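Local coordinates for cytochrome c-552/4 domain-containing protein (Ignicoccus hospitalis KIN4/I, PDB 4QO5) that has no established function but, as a membrane-associated octaheme cytochrome c, probably passes electrons along its hemes, at residues P137-A145 with P457-K467; V336-A344 with I354-K362. One frame throughout, in Å; residues are numbered along the deposited sequence.

Interaction 1: residues P137-A145 with P457-K467; sequences PIYRALVNA and PVTLFDEYIEK. With CA (calcium ion), chain J; NAG (2-acetamido-2-deoxy-beta-D-glucopyranose), chain K; HEC (heme c), chain E.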
loop_
_atom_site.group_PDB
_atom_site.type_symbol
_atom_site.label_atom_id
_atom_site.label_comp_id
_atom_site.label_asym_id
_atom_site.label_seq_id
_atom_site.Cartn_x
_atom_site.Cartn_y
_atom_site.Cartn_z
ATOM N N PRO A 137 1.161 -18.967 -27.081
ATOM C CA PRO A 137 2.414 -19.673 -26.789
ATOM C C PRO A 137 3.480 -18.760 -26.187
ATOM O O PRO A 137 4.229 -19.211 -25.325
ATOM C CB PRO A 137 2.846 -20.225 -28.154
ATOM C CG PRO A 137 2.105 -19.414 -29.158
ATOM C CD PRO A 137 0.808 -19.022 -28.511
ATOM N N ILE A 138 3.536 -17.501 -26.613
ATOM C CA ILE A 138 4.509 -16.566 -26.049
ATOM C C ILE A 138 4.147 -16.201 -24.618
ATOM O O ILE A 138 4.997 -16.240 -23.735
ATOM C CB ILE A 138 4.630 -15.271 -26.891
ATOM C CG1 ILE A 138 5.016 -15.601 -28.329
ATOM C CG2 ILE A 138 5.653 -14.317 -26.273
ATOM C CD1 ILE A 138 6.321 -16.352 -28.467
ATOM N N TYR A 139 2.882 -15.870 -24.374
ATOM C CA TYR A 139 2.491 -15.461 -23.028
ATOM C C TYR A 139 2.567 -16.645 -22.073
ATOM O O TYR A 139 2.901 -16.486 -20.902
ATOM C CB TYR A 139 1.089 -14.843 -22.993
ATOM C CG TYR A 139 0.930 -13.639 -23.915
ATOM C CD1 TYR A 139 2.035 -13.047 -24.513
ATOM C CD2 TYR A 139 -0.327 -13.106 -24.186
ATOM C CE1 TYR A 139 1.893 -11.961 -25.370
ATOM C CE2 TYR A 139 -0.478 -12.013 -25.035
ATOM C CZ TYR A 139 0.635 -11.451 -25.622
ATOM O OH TYR A 139 0.491 -10.376 -26.473
ATOM N N ARG A 140 2.254 -17.831 -22.579
ATOM C CA ARG A 140 2.338 -19.025 -21.742
ATOM C C ARG A 140 3.786 -19.329 -21.368
ATOM O O ARG A 140 4.065 -19.861 -20.282
ATOM C CB ARG A 140 1.683 -20.213 -22.452
ATOM C CG ARG A 140 1.801 -21.531 -21.721
ATOM C CD ARG A 140 1.173 -21.456 -20.331
ATOM N NE ARG A 140 1.021 -22.783 -19.739
ATOM C CZ ARG A 140 0.092 -23.660 -20.113
ATOM N NH1 ARG A 140 -0.765 -23.346 -21.078
ATOM N NH2 ARG A 140 0.014 -24.844 -19.520
ATOM N N ALA A 141 4.707 -18.986 -22.262
ATOM C CA ALA A 141 6.120 -19.136 -21.968
ATOM C C ALA A 141 6.524 -18.221 -20.808
ATOM O O ALA A 141 7.346 -18.595 -19.964
ATOM C CB ALA A 141 6.950 -18.850 -23.199
ATOM N N LEU A 142 5.930 -17.030 -20.760
ATOM C CA LEU A 142 6.177 -16.099 -19.660
ATOM C C LEU A 142 5.601 -16.662 -18.359
ATOM O O LEU A 142 6.250 -16.613 -17.307
ATOM C CB LEU A 142 5.579 -14.725 -19.964
ATOM C CG LEU A 142 5.846 -13.650 -18.897
ATOM C CD1 LEU A 142 7.343 -13.491 -18.667
ATOM C CD2 LEU A 142 5.224 -12.326 -19.317
ATOM N N VAL A 143 4.385 -17.202 -18.440
ATOM C CA VAL A 143 3.764 -17.878 -17.300
ATOM C C VAL A 143 4.711 -18.937 -16.770
ATOM O O VAL A 143 5.045 -18.970 -15.581
ATOM C CB VAL A 143 2.425 -18.556 -17.682
ATOM C CG1 VAL A 143 1.978 -19.514 -16.581
ATOM C CG2 VAL A 143 1.346 -17.514 -17.969
ATOM N N ASN A 144 5.169 -19.793 -17.670
ATOM C CA ASN A 144 6.075 -20.854 -17.301
ATOM C C ASN A 144 7.395 -20.433 -16.694
ATOM O O ASN A 144 7.849 -21.028 -15.708
ATOM C CB ASN A 144 6.371 -21.685 -18.513
ATOM C CG ASN A 144 5.445 -22.797 -18.628
ATOM O OD1 ASN A 144 4.220 -22.637 -18.429
ATOM N ND2 ASN A 144 6.000 -23.978 -18.861
ATOM N N ALA A 145 8.024 -19.432 -17.304
ATOM C CA ALA A 145 9.307 -18.933 -16.806
ATOM C C ALA A 145 9.156 -18.328 -15.417
ATOM O O ALA A 145 10.122 -18.261 -14.643
ATOM C CB ALA A 145 9.889 -17.898 -17.777
ATOM N N PRO A 457 10.070 -20.909 -26.544
ATOM C CA PRO A 457 9.836 -19.527 -26.088
ATOM C C PRO A 457 10.090 -19.269 -24.590
ATOM O O PRO A 457 10.257 -18.111 -24.203
ATOM C CB PRO A 457 8.356 -19.289 -26.413
ATOM C CG PRO A 457 7.968 -20.349 -27.358
ATOM C CD PRO A 457 8.857 -21.521 -27.118
ATOM N N VAL A 458 10.120 -20.299 -23.755
ATOM C CA VAL A 458 10.427 -20.061 -22.347
ATOM C C VAL A 458 11.826 -19.445 -22.209
ATOM O O VAL A 458 12.106 -18.730 -21.252
ATOM C CB VAL A 458 10.293 -21.355 -21.499
ATOM C CG1 VAL A 458 11.376 -22.354 -21.879
ATOM C CG2 VAL A 458 10.353 -21.033 -20.006
ATOM N N THR A 459 12.692 -19.707 -23.192
ATOM C CA THR A 459 14.066 -19.205 -23.181
ATOM C C THR A 459 14.161 -17.702 -23.415
ATOM O O THR A 459 15.246 -17.120 -23.317
ATOM C CB THR A 459 14.934 -19.909 -24.248
ATOM O OG1 THR A 459 14.454 -19.574 -25.563
ATOM C CG2 THR A 459 14.898 -21.407 -24.052
ATOM N N LEU A 460 13.034 -17.076 -23.742
ATOM C CA LEU A 460 12.983 -15.626 -23.893
ATOM C C LEU A 460 12.992 -14.933 -22.541
ATOM O O LEU A 460 13.360 -13.765 -22.455
ATOM C CB LEU A 460 11.717 -15.206 -24.635
ATOM C CG LEU A 460 11.615 -15.631 -26.097
ATOM C CD1 LEU A 460 10.173 -15.515 -26.574
ATOM C CD2 LEU A 460 12.541 -14.743 -26.929
ATOM N N PHE A 461 12.591 -15.661 -21.495
ATOM C CA PHE A 461 12.208 -15.043 -20.233
ATOM C C PHE A 461 12.837 -15.714 -19.017
ATOM O O PHE A 461 12.438 -15.424 -17.889
ATOM C CB PHE A 461 10.685 -15.120 -20.034
ATOM C CG PHE A 461 9.882 -14.602 -21.192
ATOM C CD1 PHE A 461 9.941 -13.264 -21.553
ATOM C CD2 PHE A 461 9.035 -15.448 -21.891
ATOM C CE1 PHE A 461 9.193 -12.790 -22.611
ATOM C CE2 PHE A 461 8.290 -14.986 -22.942
ATOM C CZ PHE A 461 8.361 -13.652 -23.304
ATOM N N ASP A 462 13.803 -16.602 -19.235
ATOM C CA ASP A 462 14.238 -17.496 -18.166
ATOM C C ASP A 462 15.535 -17.104 -17.465
ATOM O O ASP A 462 15.964 -17.780 -16.532
ATOM C CB ASP A 462 14.307 -18.953 -18.659
ATOM C CG ASP A 462 15.300 -19.150 -19.792
ATOM O OD1 ASP A 462 15.880 -18.155 -20.265
ATOM O OD2 ASP A 462 15.472 -20.313 -20.235
ATOM N N GLU A 463 16.154 -16.013 -17.899
ATOM C CA GLU A 463 17.383 -15.560 -17.268
ATOM C C GLU A 463 17.251 -14.138 -16.727
ATOM O O GLU A 463 16.345 -13.402 -17.105
ATOM C CB GLU A 463 18.564 -15.648 -18.236
ATOM C CG GLU A 463 18.897 -17.047 -18.684
ATOM C CD GLU A 463 19.855 -17.050 -19.866
ATOM O OE1 GLU A 463 21.082 -17.040 -19.637
ATOM O OE2 GLU A 463 19.377 -17.054 -21.020
ATOM N N TYR A 464 18.163 -13.771 -15.837
ATOM C CA TYR A 464 18.062 -12.512 -15.100
ATOM C C TYR A 464 17.994 -11.266 -15.986
ATOM O O TYR A 464 17.102 -10.443 -15.815
ATOM C CB TYR A 464 19.194 -12.390 -14.070
ATOM C CG TYR A 464 19.080 -11.160 -13.201
ATOM C CD1 TYR A 464 18.022 -11.014 -12.311
ATOM C CD2 TYR A 464 20.015 -10.136 -13.281
ATOM C CE1 TYR A 464 17.903 -9.887 -11.522
ATOM C CE2 TYR A 464 19.902 -9.003 -12.494
ATOM C CZ TYR A 464 18.841 -8.889 -11.613
ATOM O OH TYR A 464 18.717 -7.779 -10.810
ATOM N N ILE A 465 18.918 -11.117 -16.928
ATOM C CA ILE A 465 18.874 -9.937 -17.800
ATOM C C ILE A 465 17.598 -9.905 -18.657
ATOM O O ILE A 465 17.102 -8.832 -19.006
ATOM C CB ILE A 465 20.140 -9.789 -18.689
ATOM C CG1 ILE A 465 20.201 -8.368 -19.276
ATOM C CG2 ILE A 465 20.176 -10.855 -19.777
ATOM C CD1 ILE A 465 21.544 -7.964 -19.826
ATOM N N GLU A 466 17.051 -11.080 -18.970
ATOM C CA GLU A 466 15.806 -11.151 -19.730
ATOM C C GLU A 466 14.638 -10.672 -18.862
ATOM O O GLU A 466 13.722 -10.003 -19.336
ATOM C CB GLU A 466 15.583 -12.581 -20.252
ATOM C CG GLU A 466 16.624 -12.985 -21.304
ATOM C CD GLU A 466 16.769 -14.488 -21.506
ATOM O OE1 GLU A 466 16.231 -15.275 -20.697
ATOM O OE2 GLU A 466 17.448 -14.876 -22.480
ATOM N N LYS A 467 14.689 -10.980 -17.572
ATOM C CA LYS A 467 13.641 -10.519 -16.668
ATOM C C LYS A 467 13.723 -9.005 -16.444
ATOM O O LYS A 467 12.705 -8.347 -16.217
ATOM C CB LYS A 467 13.693 -11.296 -15.345
ATOM C CG LYS A 467 13.261 -12.781 -15.508
ATOM C CD LYS A 467 13.610 -13.569 -14.253
ATOM C CE LYS A 467 13.680 -15.069 -14.511
ATOM N NZ LYS A 467 12.374 -15.608 -14.966
HETATM CA CA CA J . 17.150 -17.187 -22.043
HETATM C C1 NAG K . 3.781 -24.626 -20.479
HETATM C C2 NAG K . 4.434 -25.028 -21.755
HETATM C C3 NAG K . 3.836 -26.350 -22.205
HETATM C C4 NAG K . 3.999 -27.395 -21.092
HETATM C C5 NAG K . 3.534 -26.849 -19.734
HETATM C C6 NAG K . 3.877 -27.755 -18.572
HETATM C C7 NAG K . 5.249 -23.165 -23.155
HETATM C C8 NAG K . 4.888 -22.176 -24.226
HETATM N N2 NAG K . 4.272 -24.000 -22.777
HETATM O O3 NAG K . 4.454 -26.767 -23.415
HETATM O O4 NAG K . 3.221 -28.548 -21.370
HETATM O O5 NAG K . 4.122 -25.569 -19.460
HETATM O O6 NAG K . 5.183 -28.303 -18.689
HETATM O O7 NAG K . 6.380 -23.207 -22.671
HETATM FE FE HEC E . -1.834 -10.836 -15.916
HETATM C CHA HEC E . -3.093 -8.919 -18.536
HETATM C CHB HEC E . 0.436 -12.183 -18.094
HETATM C CHC HEC E . -0.398 -12.613 -13.343
HETATM C CHD HEC E . -3.704 -9.089 -13.686
HETATM N NA HEC E . -1.396 -10.543 -17.911
HETATM C C1A HEC E . -2.096 -9.810 -18.839
HETATM C C2A HEC E . -1.597 -10.145 -20.159
HETATM C C3A HEC E . -0.622 -11.038 -20.002
HETATM C C4A HEC E . -0.474 -11.299 -18.599
HETATM C CMA HEC E . 0.261 -11.715 -21.070
HETATM C CAA HEC E . -2.117 -9.587 -21.505
HETATM C CBA HEC E . -3.020 -10.694 -22.060
HETATM C CGA HEC E . -3.724 -10.297 -23.339
HETATM O O1A HEC E . -3.415 -10.883 -24.408
HETATM O O2A HEC E . -4.592 -9.396 -23.284
HETATM N NB HEC E . -0.329 -12.133 -15.779
HETATM C C1B HEC E . 0.522 -12.544 -16.776
HETATM C C2B HEC E . 1.458 -13.503 -16.252
HETATM C C3B HEC E . 1.265 -13.552 -14.927
HETATM C C4B HEC E . 0.103 -12.754 -14.617
HETATM C CMB HEC E . 2.609 -14.111 -17.091
HETATM C CAB HEC E . 2.002 -14.296 -13.790
HETATM C CBB HEC E . 3.460 -14.762 -13.989
HETATM N NC HEC E . -1.939 -10.846 -13.923
HETATM C C1C HEC E . -1.371 -11.710 -13.014
HETATM C C2C HEC E . -2.082 -11.603 -11.756
HETATM C C3C HEC E . -2.844 -10.509 -11.899
HETATM C C4C HEC E . -2.866 -10.093 -13.251
HETATM C CMC HEC E . -1.575 -12.300 -10.466
HETATM C CAC HEC E . -3.766 -9.696 -11.007
HETATM C CBC HEC E . -3.016 -9.277 -9.706
HETATM N ND HEC E . -3.191 -9.264 -16.083
HETATM C C1D HEC E . -3.828 -8.685 -15.000
HETATM C C2D HEC E . -4.613 -7.571 -15.458
HETATM C C3D HEC E . -4.413 -7.502 -16.965
HETATM C C4D HEC E . -3.518 -8.591 -17.268
HETATM C CMD HEC E . -5.475 -6.642 -14.598
HETATM C CAD HEC E . -5.002 -6.469 -17.955
HETATM C CBD HEC E . -4.199 -5.184 -17.777
HETATM C CGD HEC E . -4.535 -4.176 -18.842
HETATM O O1D HEC E . -4.218 -2.979 -18.631
HETATM O O2D HEC E . -5.113 -4.550 -19.886
HETATM O O HOH W 1 12.765 -18.188 -14.871
HETATM O O HOH W 2 17.500 -19.537 -22.062
HETATM O O HOH W 3 -0.179 -9.007 -15.418
#

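Interaction 2: residues V336-A344 with I354-K362; sequences VEAMPESTA and IAKALVGVK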
loop_
_atom_site.group_PDB
_atom_site.type_symbol
_atom_site.label_atom_id
_atom_site.label_comp_id
_atom_site.label_asym_id
_atom_site.label_seq_id
_atom_site.Cartn_x
_atom_site.Cartn_y
_atom_site.Cartn_z
ATOM N N VAL A 336 1.071 -10.870 -35.760
ATOM C CA VAL A 336 1.781 -9.724 -36.328
ATOM C C VAL A 336 3.136 -10.151 -36.906
ATOM O O VAL A 336 3.762 -11.081 -36.405
ATOM C CB VAL A 336 1.970 -8.605 -35.256
ATOM C CG1 VAL A 336 2.944 -9.047 -34.149
ATOM C CG2 VAL A 336 2.430 -7.304 -35.892
ATOM N N GLU A 337 3.576 -9.493 -37.975
ATOM C CA GLU A 337 4.960 -9.624 -38.419
ATOM C C GLU A 337 5.886 -9.044 -37.344
ATOM O O GLU A 337 5.714 -7.904 -36.915
ATOM C CB GLU A 337 5.170 -8.890 -39.743
ATOM C CG GLU A 337 5.569 -9.796 -40.894
ATOM C CD GLU A 337 5.622 -9.055 -42.213
ATOM O OE1 GLU A 337 4.941 -8.012 -42.332
ATOM O OE2 GLU A 337 6.345 -9.514 -43.127
ATOM N N ALA A 338 6.860 -9.835 -36.904
ATOM C CA ALA A 338 7.654 -9.482 -35.727
ATOM C C ALA A 338 8.716 -8.413 -35.985
ATOM O O ALA A 338 8.925 -7.519 -35.163
ATOM C CB ALA A 338 8.294 -10.728 -35.142
ATOM N N MET A 339 9.388 -8.514 -37.125
ATOM C CA MET A 339 10.557 -7.690 -37.399
ATOM C C MET A 339 10.610 -7.259 -38.860
ATOM O O MET A 339 10.799 -8.092 -39.747
ATOM C CB MET A 339 11.825 -8.478 -37.064
ATOM C CG MET A 339 13.127 -7.779 -37.433
ATOM S SD MET A 339 13.484 -6.355 -36.386
ATOM C CE MET A 339 13.442 -7.110 -34.760
ATOM N N PRO A 340 10.438 -5.954 -39.120
ATOM C CA PRO A 340 10.571 -5.463 -40.497
ATOM C C PRO A 340 11.996 -5.685 -41.000
ATOM O O PRO A 340 12.935 -5.521 -40.227
ATOM C CB PRO A 340 10.273 -3.966 -40.364
ATOM C CG PRO A 340 9.447 -3.852 -39.117
ATOM C CD PRO A 340 9.991 -4.902 -38.191
ATOM N N GLU A 341 12.153 -6.065 -42.263
ATOM C CA GLU A 341 13.475 -6.384 -42.803
ATOM C C GLU A 341 14.416 -5.175 -42.861
ATOM O O GLU A 341 15.637 -5.326 -42.760
ATOM C CB GLU A 341 13.361 -7.027 -44.192
ATOM C CG GLU A 341 14.702 -7.486 -44.764
ATOM C CD GLU A 341 14.913 -7.067 -46.208
ATOM O OE1 GLU A 341 13.922 -7.018 -46.967
ATOM O OE2 GLU A 341 16.074 -6.783 -46.585
ATOM N N SER A 342 13.857 -3.981 -43.029
ATOM C CA SER A 342 14.683 -2.781 -43.109
ATOM C C SER A 342 15.290 -2.488 -41.742
ATOM O O SER A 342 16.420 -2.013 -41.637
ATOM C CB SER A 342 13.873 -1.582 -43.608
ATOM O OG SER A 342 13.132 -0.991 -42.558
ATOM N N THR A 343 14.534 -2.787 -40.692
ATOM C CA THR A 343 15.031 -2.618 -39.338
ATOM C C THR A 343 16.072 -3.684 -39.013
ATOM O O THR A 343 17.111 -3.387 -38.430
ATOM C CB THR A 343 13.889 -2.660 -38.314
ATOM O OG1 THR A 343 12.980 -1.584 -38.580
ATOM C CG2 THR A 343 14.434 -2.510 -36.902
ATOM N N ALA A 344 15.795 -4.922 -39.412
ATOM C CA ALA A 344 16.725 -6.028 -39.189
ATOM C C ALA A 344 18.063 -5.781 -39.881
ATOM O O ALA A 344 19.125 -6.087 -39.335
ATOM C CB ALA A 344 16.121 -7.336 -39.668
ATOM N N ILE A 354 21.231 -11.148 -34.918
ATOM C CA ILE A 354 20.156 -11.994 -34.411
ATOM C C ILE A 354 18.797 -11.609 -34.989
ATOM O O ILE A 354 17.976 -12.475 -35.296
ATOM C CB ILE A 354 20.109 -11.972 -32.864
ATOM C CG1 ILE A 354 21.241 -12.832 -32.310
ATOM C CG2 ILE A 354 18.771 -12.475 -32.341
ATOM C CD1 ILE A 354 21.016 -13.293 -30.903
ATOM N N ALA A 355 18.576 -10.311 -35.162
ATOM C CA ALA A 355 17.312 -9.812 -35.700
ATOM C C ALA A 355 16.972 -10.419 -37.064
ATOM O O ALA A 355 15.809 -10.460 -37.456
ATOM C CB ALA A 355 17.338 -8.300 -35.785
ATOM N N LYS A 356 17.988 -10.899 -37.774
ATOM C CA LYS A 356 17.792 -11.537 -39.071
ATOM C C LYS A 356 16.858 -12.741 -38.996
ATOM O O LYS A 356 16.078 -12.991 -39.916
ATOM C CB LYS A 356 19.135 -11.984 -39.640
ATOM C CG LYS A 356 20.028 -10.845 -40.049
ATOM C CD LYS A 356 19.348 -10.027 -41.112
ATOM C CE LYS A 356 20.354 -9.471 -42.090
ATOM N NZ LYS A 356 19.744 -9.411 -43.440
ATOM N N ALA A 357 16.948 -13.486 -37.900
ATOM C CA ALA A 357 16.156 -14.700 -37.723
ATOM C C ALA A 357 14.682 -14.410 -37.435
ATOM O O ALA A 357 13.872 -15.331 -37.331
ATOM C CB ALA A 357 16.752 -15.559 -36.616
ATOM N N LEU A 358 14.335 -13.132 -37.308
ATOM C CA LEU A 358 12.957 -12.740 -37.020
ATOM C C LEU A 358 12.217 -12.211 -38.252
ATOM O O LEU A 358 10.998 -12.016 -38.224
ATOM C CB LEU A 358 12.926 -11.705 -35.899
ATOM C CG LEU A 358 13.059 -12.278 -34.490
ATOM C CD1 LEU A 358 13.052 -11.163 -33.466
ATOM C CD2 LEU A 358 11.932 -13.269 -34.220
ATOM N N VAL A 359 12.951 -11.979 -39.331
ATOM C CA VAL A 359 12.341 -11.459 -40.545
ATOM C C VAL A 359 11.391 -12.500 -41.125
ATOM O O VAL A 359 11.778 -13.645 -41.350
ATOM C CB VAL A 359 13.400 -11.076 -41.585
ATOM C CG1 VAL A 359 12.765 -10.297 -42.727
ATOM C CG2 VAL A 359 14.495 -10.260 -40.927
ATOM N N GLY A 360 10.140 -12.107 -41.332
ATOM C CA GLY A 360 9.142 -13.012 -41.872
ATOM C C GLY A 360 8.502 -13.920 -40.834
ATOM O O GLY A 360 7.655 -14.745 -41.161
ATOM N N VAL A 361 8.908 -13.776 -39.580
ATOM C CA VAL A 361 8.306 -14.550 -38.507
ATOM C C VAL A 361 7.051 -13.851 -37.990
ATOM O O VAL A 361 7.042 -12.634 -37.803
ATOM C CB VAL A 361 9.300 -14.774 -37.348
ATOM C CG1 VAL A 361 8.658 -15.584 -36.237
ATOM C CG2 VAL A 361 10.555 -15.467 -37.859
ATOM N N LYS A 362 5.987 -14.624 -37.785
ATOM C CA LYS A 362 4.756 -14.101 -37.200
ATOM C C LYS A 362 4.741 -14.432 -35.718
ATOM O O LYS A 362 5.073 -15.551 -35.334
ATOM C CB LYS A 362 3.539 -14.741 -37.863
ATOM C CG LYS A 362 3.397 -14.444 -39.344
ATOM C CD LYS A 362 2.953 -13.015 -39.579
ATOM C CE LYS A 362 2.405 -12.838 -40.983
ATOM N NZ LYS A 362 3.394 -13.276 -42.006
HETATM O O HOH W 4 9.666 -9.312 -41.687
#

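Interaction 1: residues P137-A145 with P457-K467
Leu142 lays its CD1 methyl over one face of the Phe461 ring, a CH-pi contact 4.0 Å from CD1 to the ring centroid. This joins the helix that begins at Pro137, within the cytochrome c554 family region, to a calcium-binding loop leading into helix 464-485. The two side chains cross at about a right angle. CG of Leu142 is anti to the backbone N (chi1 -177°), which places CD1 over the ring while CG meets a heme methyl, CMB, at 3.7 Å. The other ring face is filled by Leu460 CB, so the ring is clamped between two leucines. CZ of Phe461 reaches Ile138 CG2 at 4.1 Å. Small residues allow close approach: Ala141 CB lies 3.5 Å from Pro457 CB, and Ala145 CB sits against Phe461 CB and O.

On another side of the helix, Arg140 runs along the N-acetylglucosamine beside Asn144. The sugar is attached to the protein, probably at Asn144, though the geometry there is doubtful. A serine in place of Arg140 would probably leave the Met134 carbonyl without its NH1 donor and lose the packing of CG beside N2 of the sugar.

Calcium is bound by Thr459 O, Asp462 OD1 and Glu463 OE2 of the loop and both carboxylate oxygens of Glu466 in the helix; a water and His451 O complete the site. One water bridges the segments, 2.7 Å from Ala145 O and 2.6 Å from Lys467 NZ. The same NZ donates to Phe461 O at 2.9 Å, in the carbonyl plane, with a C=O...N angle of 155°.

Interaction 2: residues V336-A344 with I354-K362
Met339 and Leu358 press together at CB, 3.6 Å apart. CG of Met339, anti to the backbone N (chi1 174°), passes the Ala355 carbonyl. The bends at chi2 and chi3 then bring CE to 4.2 Å from Ala355 CB. Val359 adds a fork beside this pair. Its CG2, anti to the carbonyl carbon, packs on Ala344 CB at 3.6 Å. Its CG1 branch meets Glu341 CB, also at 3.6 Å, and the two side chains cross obliquely. Ala355 CB also lies against Ala344, where the two backbones come near each other. Leu369 packs on Leu358 from a neighbouring loop.

The motif is a short excursion between two antiparallel strands. Strand 336-337 leads into helix 341-349, the chain returns through a 3-10 turn, and strand 362-363 closes beside the first. A type II beta turn from Leu358 to Val361 links the 3-10 segment to the returning strand. Gly360 takes its third position with positive phi, where a beta carbon would collide with Val359 O.

Ala338 N donates to Val361 O at 2.9 Å. Val336 continues the strand pairing through backbone bonds to Leu363. A water spans the two backbones farther along, 2.6 Å from Met339 O and 2.9 Å from Gly360 N. Glu337 and Lys362 form a non-hydrogen-bonded pair, and their side chains rise from the same face of the strands. Glu337 OE2 and Lys362 NZ carry opposite charges but stay 4.9 Å apart. At the far end, the aliphatic part of Lys356 passes Ala344, and its NZ makes a salt bridge to Glu345.

Overall arrangement
The two contacts lie on the same side of the chain's centre, with centres about 19 Å apart and nearest atoms about 7 Å apart, so they do not touch. Interaction 1 joins segments 312 residues apart and stands between a heme and a calcium ion. Interaction 2 is local, joining segments whose ends are 10 residues apart, and lies farther out. Six of the 12 touching residues are buried in the first and five of 13 in the second, which has more exposed ones. Each has a water bridge; interaction 1 otherwise rests on aromatic and aliphatic packing with no clear direct hydrogen bond, while interaction 2 adds backbone pairing. Both border helix 413-447: Leu460 and Ile354 each touch Trp445.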